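Spydx (Streptococcus pyogenes, PDB 2J43) binds alpha-glucans such as glycogen through tandem family 41 carbohydrate-binding modules, the part of a streptococcal surface pullulanase represented here, whose catalytic domain probably cleaves alpha-1,6-glucosidic linkages. Local coordinates at residues W96-E99 / N100-H104; G76-L79 / S80-H84; P108-E111 / G112-R115. All coordinates share one frame; numbering follows the deposited sequence.

How the interactions relate
All three are local contacts, taken in series along the chain. Interaction 1, the partly buried hairpin of 96-99 and 100-104, is held mainly by backbone bonds and a carboxylate. Interaction 2 lies at the surface, in the loop between strands 66-73 and 83-86, and depends on amide and hydroxyl bonds. These two belong to the first module and touch: Tyr101 packs on Ser80 and Gln83. Interaction 3, also at the surface, leads into the second module with cation-pi and apolar contacts and a bridging water. Pro108 meets Trp96 there, linking it to interaction 1, whereas interactions 2 and 3 stay about 14 Å apart at their nearest atoms.

Interaction 1: residues W96-E99 / N100-H104; sequences WIDE and NYHAH
In Asp98 a chi1 of 68° tucks the carboxylate between its own backbone N and carbonyl carbon, back over the turn, while in His104 a chi1 of -56° holds the ring beside the backbone N, its edge facing both that carboxylate and Trp96 O. The two residues belong to a beta hairpin, strands 94-97 and 103-104, at the margin of one sheet of the first module. Its reversal is a type I turn from Asp98 to Tyr101 followed by a G1 beta bulge: Tyr101 takes left-handed backbone angles, and Asp98 stands across from both Tyr101 and His102. Tyr101 N bonds to Asp98 O at 2.9 Å, and Asp98 N bonds to His102 O at 3.0 Å.

The Asp98 carboxylate ties the loop from the side. Asp98 OD1 takes His102 N at 3.0 Å, met from above the carboxylate plane, and a weaker bond from Asn100 N. Further down the hairpin Trp96 and His104 form a hydrogen-bonded pair, with Trp96 N reaching His104 O almost straight. Trp96 O receives two N-H groups of one residue: the backbone N of His104, in a weak, bent bond, and ND1 at 3.3 Å, which comes from above the carbonyl plane.

On the face with Ile97 and Ala103, CG2 of Ile97 sits 3.6 Å from Tyr101 CA and also touches ring atom CD1; Tyr69 packs on both side chains. On the other face the Trp96 ring stacks with His8 and meets Tyr51 edge-to-face.

Asp98 OD2 approaches the edge of the imidazole, near its plane, 2.9 Å from His104 CE1, with carboxylate and ring planes 58° apart.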
ATOM      1  N   TRP A  96      -2.537  -4.991  -3.612  1.00 13.84           N
ATOM      2  CA  TRP A  96      -3.737  -5.411  -2.923  1.00 14.80           C
ATOM      3  C   TRP A  96      -4.937  -5.045  -3.755  1.00 15.43           C
ATOM      4  O   TRP A  96      -5.139  -3.873  -4.100  1.00 15.84           O
ATOM      5  CB  TRP A  96      -3.836  -4.771  -1.537  1.00 13.78           C
ATOM      6  CG  TRP A  96      -2.843  -5.359  -0.566  1.00 14.84           C
ATOM      7  CD1 TRP A  96      -3.134  -6.255   0.421  1.00 13.30           C
ATOM      8  CD2 TRP A  96      -1.434  -5.085  -0.449  1.00 14.66           C
ATOM      9  NE1 TRP A  96      -2.015  -6.564   1.133  1.00 14.98           N
ATOM     10  CE2 TRP A  96      -0.944  -5.877   0.622  1.00 13.97           C
ATOM     11  CE3 TRP A  96      -0.520  -4.258  -1.140  1.00 13.83           C
ATOM     12  CZ2 TRP A  96       0.394  -5.883   1.000  1.00 14.18           C
ATOM     13  CZ3 TRP A  96       0.812  -4.251  -0.738  1.00 15.56           C
ATOM     14  CH2 TRP A  96       1.255  -5.048   0.330  1.00 14.19           C
ATOM     15  N   ILE A  97      -5.739  -6.061  -4.047  1.00 14.46           N
ATOM     16  CA  ILE A  97      -6.913  -5.920  -4.896  0.50 15.44           C
ATOM     17  C   ILE A  97      -8.129  -6.123  -4.041  1.00 16.17           C
ATOM     18  O   ILE A  97      -8.356  -7.203  -3.497  1.00 15.67           O
ATOM     19  CB  ILE A  97      -6.876  -6.898  -6.075  0.50 15.78           C
ATOM     20  CG1 ILE A  97      -5.648  -6.584  -6.933  0.50 17.06           C
ATOM     21  CG2 ILE A  97      -8.136  -6.801  -6.924  0.50 15.90           C
ATOM     22  CD1 ILE A  97      -5.007  -7.754  -7.496  0.50 18.77           C
ATOM     23  N   ASP A  98      -8.907  -5.061  -3.917  1.00 17.21           N
ATOM     24  CA  ASP A  98     -10.059  -5.154  -3.036  1.00 17.14           C
ATOM     25  C   ASP A  98     -11.255  -5.835  -3.701  1.00 18.56           C
ATOM     26  O   ASP A  98     -11.184  -6.310  -4.824  1.00 17.59           O
ATOM     27  CB  ASP A  98     -10.371  -3.781  -2.402  1.00 18.03           C
ATOM     28  CG  ASP A  98     -10.864  -2.737  -3.401  1.00 18.61           C
ATOM     29  OD1 ASP A  98     -11.480  -3.081  -4.442  1.00 20.53           O
ATOM     30  OD2 ASP A  98     -10.672  -1.530  -3.154  1.00 20.70           O
ATOM     31  N   GLU A  99     -12.367  -5.904  -2.981  1.00 18.86           N
ATOM     32  CA  GLU A  99     -13.524  -6.644  -3.472  1.00 20.92           C
ATOM     33  C   GLU A  99     -14.192  -6.041  -4.709  1.00 22.23           C
ATOM     34  O   GLU A  99     -14.962  -6.717  -5.378  1.00 24.14           O
ATOM     35  CB  GLU A  99     -14.560  -6.803  -2.351  1.00 21.32           C
ATOM     36  CG  GLU A  99     -15.307  -5.529  -2.025  1.00 23.97           C
ATOM     37  CD  GLU A  99     -14.648  -4.655  -0.981  1.00 29.27           C
ATOM     38  OE1 GLU A  99     -13.455  -4.842  -0.623  1.00 26.15           O
ATOM     39  OE2 GLU A  99     -15.354  -3.729  -0.519  1.00 34.67           O
ATOM     40  N   ASN A 100     -13.892  -4.779  -4.997  1.00 22.27           N
ATOM     41  CA  ASN A 100     -14.323  -4.138  -6.245  1.00 23.24           C
ATOM     42  C   ASN A 100     -13.213  -4.071  -7.312  1.00 21.95           C
ATOM     43  O   ASN A 100     -13.315  -3.295  -8.290  1.00 23.37           O
ATOM     44  CB  ASN A 100     -14.799  -2.724  -5.967  1.00 23.79           C
ATOM     45  CG  ASN A 100     -15.929  -2.653  -4.957  1.00 27.97           C
ATOM     46  OD1 ASN A 100     -15.896  -1.831  -4.055  1.00 32.73           O
ATOM     47  ND2 ASN A 100     -16.913  -3.513  -5.103  1.00 29.63           N
ATOM     48  N   TYR A 101     -12.140  -4.836  -7.122  1.00 19.53           N
ATOM     49  CA  TYR A 101     -11.034  -4.920  -8.081  1.00 19.69           C
ATOM     50  C   TYR A 101     -10.293  -3.599  -8.236  1.00 19.69           C
ATOM     51  O   TYR A 101      -9.666  -3.353  -9.252  1.00 20.15           O
ATOM     52  CB  TYR A 101     -11.493  -5.519  -9.446  1.00 19.15           C
ATOM     53  CG  TYR A 101     -11.869  -6.961  -9.331  1.00 16.87           C
ATOM     54  CD1 TYR A 101     -10.911  -7.952  -9.269  1.00 17.97           C
ATOM     55  CD2 TYR A 101     -13.221  -7.339  -9.233  1.00 19.90           C
ATOM     56  CE1 TYR A 101     -11.238  -9.244  -9.116  1.00 18.26           C
ATOM     57  CE2 TYR A 101     -13.572  -8.663  -9.079  1.00 19.14           C
ATOM     58  CZ  TYR A 101     -12.575  -9.619  -9.030  1.00 19.11           C
ATOM     59  OH  TYR A 101     -12.896 -10.936  -8.861  1.00 20.50           O
ATOM     60  N   HIS A 102     -10.316  -2.775  -7.197  1.00 18.68           N
ATOM     61  CA  HIS A 102      -9.477  -1.584  -7.147  1.00 19.50           C
ATOM     62  C   HIS A 102      -8.123  -1.981  -6.564  1.00 17.94           C
ATOM     63  O   HIS A 102      -8.067  -2.686  -5.549  1.00 17.94           O
ATOM     64  CB  HIS A 102     -10.146  -0.480  -6.317  1.00 20.89           C
ATOM     65  CG  HIS A 102     -11.459   0.001  -6.876  1.00 25.72           C
ATOM     66  ND1 HIS A 102     -11.612   0.425  -8.179  1.00 31.82           N
ATOM     67  CD2 HIS A 102     -12.668   0.181  -6.286  1.00 30.77           C
ATOM     68  CE1 HIS A 102     -12.862   0.820  -8.370  1.00 30.93           C
ATOM     69  NE2 HIS A 102     -13.524   0.664  -7.240  1.00 31.26           N
ATOM     70  N   ALA A 103      -7.032  -1.524  -7.190  1.00 17.52           N
ATOM     71  CA  ALA A 103      -5.695  -1.895  -6.790  1.00 17.50           C
ATOM     72  C   ALA A 103      -5.062  -0.865  -5.879  1.00 18.66           C
ATOM     73  O   ALA A 103      -5.311   0.347  -6.014  1.00 18.81           O
ATOM     74  CB  ALA A 103      -4.832  -2.146  -7.997  1.00 16.72           C
ATOM     75  N   HIS A 104      -4.226  -1.345  -4.967  1.00 17.55           N
ATOM     76  CA  HIS A 104      -3.556  -0.493  -3.977  1.00 16.53           C
ATOM     77  C   HIS A 104      -2.127  -0.918  -3.844  1.00 17.01           C
ATOM     78  O   HIS A 104      -1.820  -2.122  -3.869  1.00 15.83           O
ATOM     79  CB  HIS A 104      -4.297  -0.630  -2.626  1.00 17.98           C
ATOM     80  CG  HIS A 104      -5.740  -0.302  -2.711  1.00 16.53           C
ATOM     81  ND1 HIS A 104      -6.712  -1.255  -2.924  1.00 19.21           N
ATOM     82  CD2 HIS A 104      -6.392   0.883  -2.592  1.00 17.56           C
ATOM     83  CE1 HIS A 104      -7.904  -0.674  -2.906  1.00 17.92           C
ATOM     84  NE2 HIS A 104      -7.736   0.622  -2.719  1.00 22.57           N
TER

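Interaction 2: residues G76-L79 / S80-H84; sequences GENL and SKDQH
The planes of the Asn78 amide and the Asp82 carboxylate are 23° apart, and the two side chains cross at about a right angle. ND2 of Asn78 gives a hydrogen bond to OD1 of Asp82 at 3.0 Å, entering on the anti side and 32° out of the carboxylate plane. A third flat group, the Gln83 amide, keeps Ser80 O within its own plane, and its NE2 reaches that oxygen at 2.9 Å from above the carbonyl plane.

With CG anti to the backbone N (chi1 178°), Asn78 stretches across the bend toward Asp82. The bend belongs to the loop that joins the antiparallel strands 66-73 and 83-86 in the four-stranded sheet of the first module. Ser80 is the buried residue of this loop. Ser80 OG donates to Lys81 O at 2.7 Å and is also hydrogen-bonded to Ile71 N of strand 66-73, while a backbone bond joins Leu79 to the same Ile71. The Leu79 side chain turns away from the bend and packs on Pro13, Glu16 and Leu21. Asp82 rests against Leu70 and Trp26.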
ATOM      1  N   GLY A  76     -14.905 -20.990 -18.868  1.00 18.48           N
ATOM      2  CA  GLY A  76     -14.505 -19.913 -19.739  1.00 17.56           C
ATOM      3  C   GLY A  76     -15.137 -18.562 -19.483  1.00 16.12           C
ATOM      4  O   GLY A  76     -15.066 -17.669 -20.346  1.00 17.13           O
ATOM      5  N   GLU A  77     -15.766 -18.383 -18.340  1.00 15.15           N
ATOM      6  CA  GLU A  77     -16.349 -17.109 -17.985  1.00 15.26           C
ATOM      7  C   GLU A  77     -15.263 -16.137 -17.507  1.00 15.58           C
ATOM      8  O   GLU A  77     -14.335 -16.541 -16.790  1.00 14.75           O
ATOM      9  CB  GLU A  77     -17.363 -17.263 -16.867  1.00 17.06           C
ATOM     10  CG  GLU A  77     -18.590 -18.051 -17.209  1.00 19.90           C
ATOM     11  CD  GLU A  77     -19.504 -18.060 -15.997  1.00 23.69           C
ATOM     12  OE1 GLU A  77     -19.542 -19.061 -15.317  1.00 22.78           O
ATOM     13  OE2 GLU A  77     -20.126 -17.016 -15.689  1.00 28.66           O
ATOM     14  N   ASN A  78     -15.385 -14.869 -17.896  1.00 14.20           N
ATOM     15  CA  ASN A  78     -14.553 -13.813 -17.339  1.00 14.13           C
ATOM     16  C   ASN A  78     -15.290 -13.266 -16.124  1.00 13.88           C
ATOM     17  O   ASN A  78     -16.266 -12.439 -16.235  1.00 15.32           O
ATOM     18  CB  ASN A  78     -14.252 -12.759 -18.423  1.00 13.06           C
ATOM     19  CG  ASN A  78     -13.415 -11.591 -17.918  1.00 12.05           C
ATOM     20  OD1 ASN A  78     -13.111 -11.481 -16.729  1.00 14.29           O
ATOM     21  ND2 ASN A  78     -12.969 -10.735 -18.871  1.00 12.42           N
ATOM     22  N   LEU A  79     -14.896 -13.717 -14.931  1.00 13.64           N
ATOM     23  CA  LEU A  79     -15.656 -13.421 -13.724  1.00 13.14           C
ATOM     24  C   LEU A  79     -15.391 -12.030 -13.154  1.00 13.14           C
ATOM     25  O   LEU A  79     -16.279 -11.429 -12.536  1.00 16.69           O
ATOM     26  CB  LEU A  79     -15.349 -14.490 -12.648  1.00 13.35           C
ATOM     27  CG  LEU A  79     -15.744 -15.902 -13.032  1.00 14.72           C
ATOM     28  CD1 LEU A  79     -15.219 -16.875 -12.019  1.00 13.71           C
ATOM     29  CD2 LEU A  79     -17.295 -15.988 -13.174  1.00 15.55           C
ATOM     30  N   SER A  80     -14.169 -11.519 -13.319  1.00 12.02           N
ATOM     31  CA  SER A  80     -13.763 -10.234 -12.778  1.00 11.88           C
ATOM     32  C   SER A  80     -14.003  -9.002 -13.678  1.00 12.65           C
ATOM     33  O   SER A  80     -13.994  -7.882 -13.201  1.00 14.39           O
ATOM     34  CB  SER A  80     -12.284 -10.244 -12.395  1.00 11.54           C
ATOM     35  OG  SER A  80     -11.511 -10.550 -13.530  1.00 11.73           O
ATOM     36  N   LYS A  81     -14.132  -9.282 -14.972  1.00 13.68           N
ATOM     37  CA  LYS A  81     -13.826  -8.350 -16.082  1.00 13.78           C
ATOM     38  C   LYS A  81     -12.323  -8.141 -16.161  1.00 11.90           C
ATOM     39  O   LYS A  81     -11.563  -8.425 -15.230  1.00 12.42           O
ATOM     40  CB  LYS A  81     -14.526  -7.000 -15.997  1.00 14.44           C
ATOM     41  CG  LYS A  81     -16.019  -7.056 -15.746  1.00 17.94           C
ATOM     42  CD  LYS A  81     -16.592  -5.617 -15.554  1.00 25.60           C
ATOM     43  CE  LYS A  81     -18.107  -5.630 -15.253  1.00 29.12           C
ATOM     44  NZ  LYS A  81     -18.678  -4.241 -15.215  1.00 34.94           N
ATOM     45  N   ASP A  82     -11.867  -7.648 -17.305  1.00 12.16           N
ATOM     46  CA  ASP A  82     -10.458  -7.336 -17.434  1.00 11.46           C
ATOM     47  C   ASP A  82     -10.059  -6.206 -16.490  1.00 10.90           C
ATOM     48  O   ASP A  82     -10.811  -5.234 -16.352  1.00 12.82           O
ATOM     49  CB  ASP A  82     -10.162  -6.835 -18.852  1.00 11.71           C
ATOM     50  CG  ASP A  82     -10.334  -7.849 -19.917  1.00 12.26           C
ATOM     51  OD1 ASP A  82     -10.694  -9.023 -19.728  1.00 11.21           O
ATOM     52  OD2 ASP A  82     -10.043  -7.467 -21.125  1.00 13.00           O
ATOM     53  N   GLN A  83      -8.861  -6.314 -15.924  1.00 10.33           N
ATOM     54  CA  GLN A  83      -8.322  -5.361 -14.969  1.00 10.91           C
ATOM     55  C   GLN A  83      -6.882  -5.042 -15.278  1.00 12.32           C
ATOM     56  O   GLN A  83      -6.217  -5.823 -15.959  1.00 12.23           O
ATOM     57  CB  GLN A  83      -8.484  -5.924 -13.541  1.00 12.11           C
ATOM     58  CG  GLN A  83      -9.837  -6.343 -13.174  1.00 11.39           C
ATOM     59  CD  GLN A  83     -10.880  -5.233 -13.003  1.00 12.97           C
ATOM     60  OE1 GLN A  83     -10.528  -4.065 -12.827  1.00 15.52           O
ATOM     61  NE2 GLN A  83     -12.176  -5.620 -13.052  1.00 14.08           N
ATOM     62  N   HIS A  84      -6.423  -3.870 -14.834  1.00 15.11           N
ATOM     63  CA  HIS A  84      -5.109  -3.348 -15.175  1.00 15.94           C
ATOM     64  C   HIS A  84      -4.419  -2.681 -13.987  1.00 18.54           C
ATOM     65  O   HIS A  84      -5.032  -1.866 -13.299  1.00 19.09           O
ATOM     66  CB  HIS A  84      -5.228  -2.347 -16.338  1.00 17.17           C
ATOM     67  CG  HIS A  84      -6.023  -2.866 -17.488  1.00 15.70           C
ATOM     68  ND1 HIS A  84      -7.377  -2.644 -17.605  1.00 18.32           N
ATOM     69  CD2 HIS A  84      -5.698  -3.727 -18.486  1.00 10.75           C
ATOM     70  CE1 HIS A  84      -7.813  -3.248 -18.699  1.00 14.82           C
ATOM     71  NE2 HIS A  84      -6.830  -3.946 -19.224  1.00 16.97           N
TER

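Interaction 3: residues P108-E111 / G112-R115; sequences PLKE and GYLR. Unlike the reference sequence in segment 108-111: Glu111 (reference Lys).
From Lys110 to Tyr113 the backbone makes a type II beta turn, with Gly112 at its third position carrying a positive phi of 86°, where a CB would run into Glu111 O. Lys110 and Tyr113, the two ends of the turn, meet through their side chains. With chi1 at 44° and further bends at chi3 and chi4, the lysine runs obliquely across one face of the ring. Lys110 CD lies over the CD2 and CE2 side, 3.6 Å from Tyr113 CD2, as a CH-pi contact. Lys110 NZ, over the same face toward the CD1-CE1 half of the Tyr113 ring, makes a cation-pi contact 3.8 Å from the ring centroid and 18° off its normal. Glu111 O meets the edge of the Tyr113 ring, 3.6 Å from Tyr113 CD2.

The turn leads from the loop after strand 103-104 into strand 113-119, between strands 156-162 and 201-205 in the sheet of the second module. A water donates to Lys110 O at 2.9 Å and, more weakly, to Tyr113 O at 3.0 Å.

Leu109 turns its CD1 over one face of the Arg115 guanidinium, 3.3 Å from NE, the side chains crossing at about a right angle. The charge is paired elsewhere: Arg115 NE forms a salt bridge with Asp160 OD1, and Tyr158 adds a cation-pi contact. Lys110 NZ has a long, weak ion pair with Asp160 OD2.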
ATOM      1  N   PRO A 108      -4.781  -1.579   2.300  1.00 20.53           N
ATOM      2  CA  PRO A 108      -5.703  -0.534   2.764  1.00 21.86           C
ATOM      3  C   PRO A 108      -6.124  -0.806   4.214  1.00 23.41           C
ATOM      4  O   PRO A 108      -6.347  -1.948   4.594  1.00 21.68           O
ATOM      5  CB  PRO A 108      -6.901  -0.682   1.829  1.00 23.10           C
ATOM      6  CG  PRO A 108      -6.350  -1.374   0.638  1.00 21.40           C
ATOM      7  CD  PRO A 108      -5.324  -2.297   1.117  1.00 21.79           C
ATOM      8  N   LEU A 109      -6.186   0.230   5.019  1.00 24.04           N
ATOM      9  CA  LEU A 109      -6.563   0.045   6.399  1.00 25.87           C
ATOM     10  C   LEU A 109      -7.994   0.547   6.640  1.00 26.88           C
ATOM     11  O   LEU A 109      -8.672   0.974   5.714  1.00 26.12           O
ATOM     12  CB  LEU A 109      -5.518   0.711   7.289  1.00 25.99           C
ATOM     13  CG  LEU A 109      -4.075   0.265   6.973  1.00 27.08           C
ATOM     14  CD1 LEU A 109      -3.083   1.037   7.839  1.00 28.40           C
ATOM     15  CD2 LEU A 109      -3.836  -1.272   7.102  1.00 29.31           C
ATOM     16  N   LYS A 110      -8.439   0.428   7.888  1.00 29.48           N
ATOM     17  CA  LYS A 110      -9.758   0.854   8.339  1.00 31.79           C
ATOM     18  C   LYS A 110     -10.101   2.301   7.940  1.00 32.41           C
ATOM     19  O   LYS A 110      -9.259   3.203   7.975  1.00 32.45           O
ATOM     20  CB  LYS A 110      -9.876   0.662   9.876  1.00 32.81           C
ATOM     21  CG  LYS A 110      -8.648   1.127  10.719  1.00 35.27           C
ATOM     22  CD  LYS A 110      -8.907   1.052  12.252  1.00 38.75           C
ATOM     23  CE  LYS A 110      -7.669   0.663  13.097  1.00 39.07           C
ATOM     24  NZ  LYS A 110      -6.572   1.693  13.174  1.00 40.43           N
ATOM     25  N   GLU A 111     -11.359   2.524   7.564  1.00 33.09           N
ATOM     26  CA  GLU A 111     -11.822   3.867   7.209  1.00 33.81           C
ATOM     27  C   GLU A 111     -11.783   4.777   8.431  1.00 31.86           C
ATOM     28  O   GLU A 111     -11.951   4.319   9.545  1.00 32.81           O
ATOM     29  CB  GLU A 111     -13.255   3.816   6.646  1.00 34.98           C
ATOM     30  CG  GLU A 111     -13.295   3.987   5.136  1.00 39.08           C
ATOM     31  CD  GLU A 111     -14.687   3.820   4.548  1.00 44.78           C
ATOM     32  OE1 GLU A 111     -15.649   4.445   5.069  1.00 47.88           O
ATOM     33  OE2 GLU A 111     -14.809   3.078   3.543  1.00 49.04           O
ATOM     34  N   GLY A 112     -11.507   6.053   8.198  1.00 30.88           N
ATOM     35  CA  GLY A 112     -11.502   7.070   9.236  1.00 29.38           C
ATOM     36  C   GLY A 112     -10.187   7.203   9.994  1.00 28.10           C
ATOM     37  O   GLY A 112     -10.099   7.899  11.026  1.00 27.25           O
ATOM     38  N   TYR A 113      -9.164   6.520   9.499  1.00 25.93           N
ATOM     39  CA  TYR A 113      -7.823   6.650  10.062  1.00 25.17           C
ATOM     40  C   TYR A 113      -6.847   6.915   8.910  1.00 22.71           C
ATOM     41  O   TYR A 113      -7.099   6.543   7.772  1.00 22.23           O
ATOM     42  CB  TYR A 113      -7.418   5.364  10.795  1.00 25.43           C
ATOM     43  CG  TYR A 113      -8.147   5.072  12.106  1.00 29.83           C
ATOM     44  CD1 TYR A 113      -7.479   5.197  13.328  1.00 33.50           C
ATOM     45  CD2 TYR A 113      -9.473   4.610  12.123  1.00 35.58           C
ATOM     46  CE1 TYR A 113      -8.124   4.890  14.545  1.00 35.85           C
ATOM     47  CE2 TYR A 113     -10.130   4.322  13.340  1.00 36.95           C
ATOM     48  CZ  TYR A 113      -9.441   4.458  14.540  1.00 37.18           C
ATOM     49  OH  TYR A 113     -10.043   4.171  15.761  1.00 39.14           O
ATOM     50  N   LEU A 114      -5.744   7.604   9.192  1.00 20.64           N
ATOM     51  CA  LEU A 114      -4.641   7.706   8.254  1.00 18.47           C
ATOM     52  C   LEU A 114      -3.443   7.097   8.992  1.00 16.87           C
ATOM     53  O   LEU A 114      -3.133   7.501  10.104  1.00 16.70           O
ATOM     54  CB  LEU A 114      -4.339   9.160   7.879  1.00 18.43           C
ATOM     55  CG  LEU A 114      -3.257   9.332   6.805  1.00 19.38           C
ATOM     56  CD1 LEU A 114      -3.686   8.742   5.466  1.00 20.28           C
ATOM     57  CD2 LEU A 114      -2.732  10.781   6.586  1.00 19.83           C
ATOM     58  N   ARG A 115      -2.777   6.094   8.411  1.00 15.08           N
ATOM     59  CA  ARG A 115      -1.453   5.681   8.903  1.00 16.27           C
ATOM     60  C   ARG A 115      -0.346   6.541   8.304  1.00 16.10           C
ATOM     61  O   ARG A 115      -0.233   6.669   7.074  1.00 13.95           O
ATOM     62  CB  ARG A 115      -1.153   4.221   8.548  1.00 17.27           C
ATOM     63  CG  ARG A 115       0.190   3.746   9.061  1.00 18.10           C
ATOM     64  CD  ARG A 115       0.394   2.243   9.082  1.00 16.62           C
ATOM     65  NE  ARG A 115      -0.541   1.562   9.951  1.00 17.14           N
ATOM     66  CZ  ARG A 115      -0.569   0.233  10.122  1.00 18.96           C
ATOM     67  NH1 ARG A 115       0.259  -0.554   9.446  1.00 20.05           N
ATOM     68  NH2 ARG A 115      -1.438  -0.303  10.980  1.00 19.21           N
TER
HETATM   69  O   HOH W   1      -6.416   3.633   8.096  1.00 30.65           O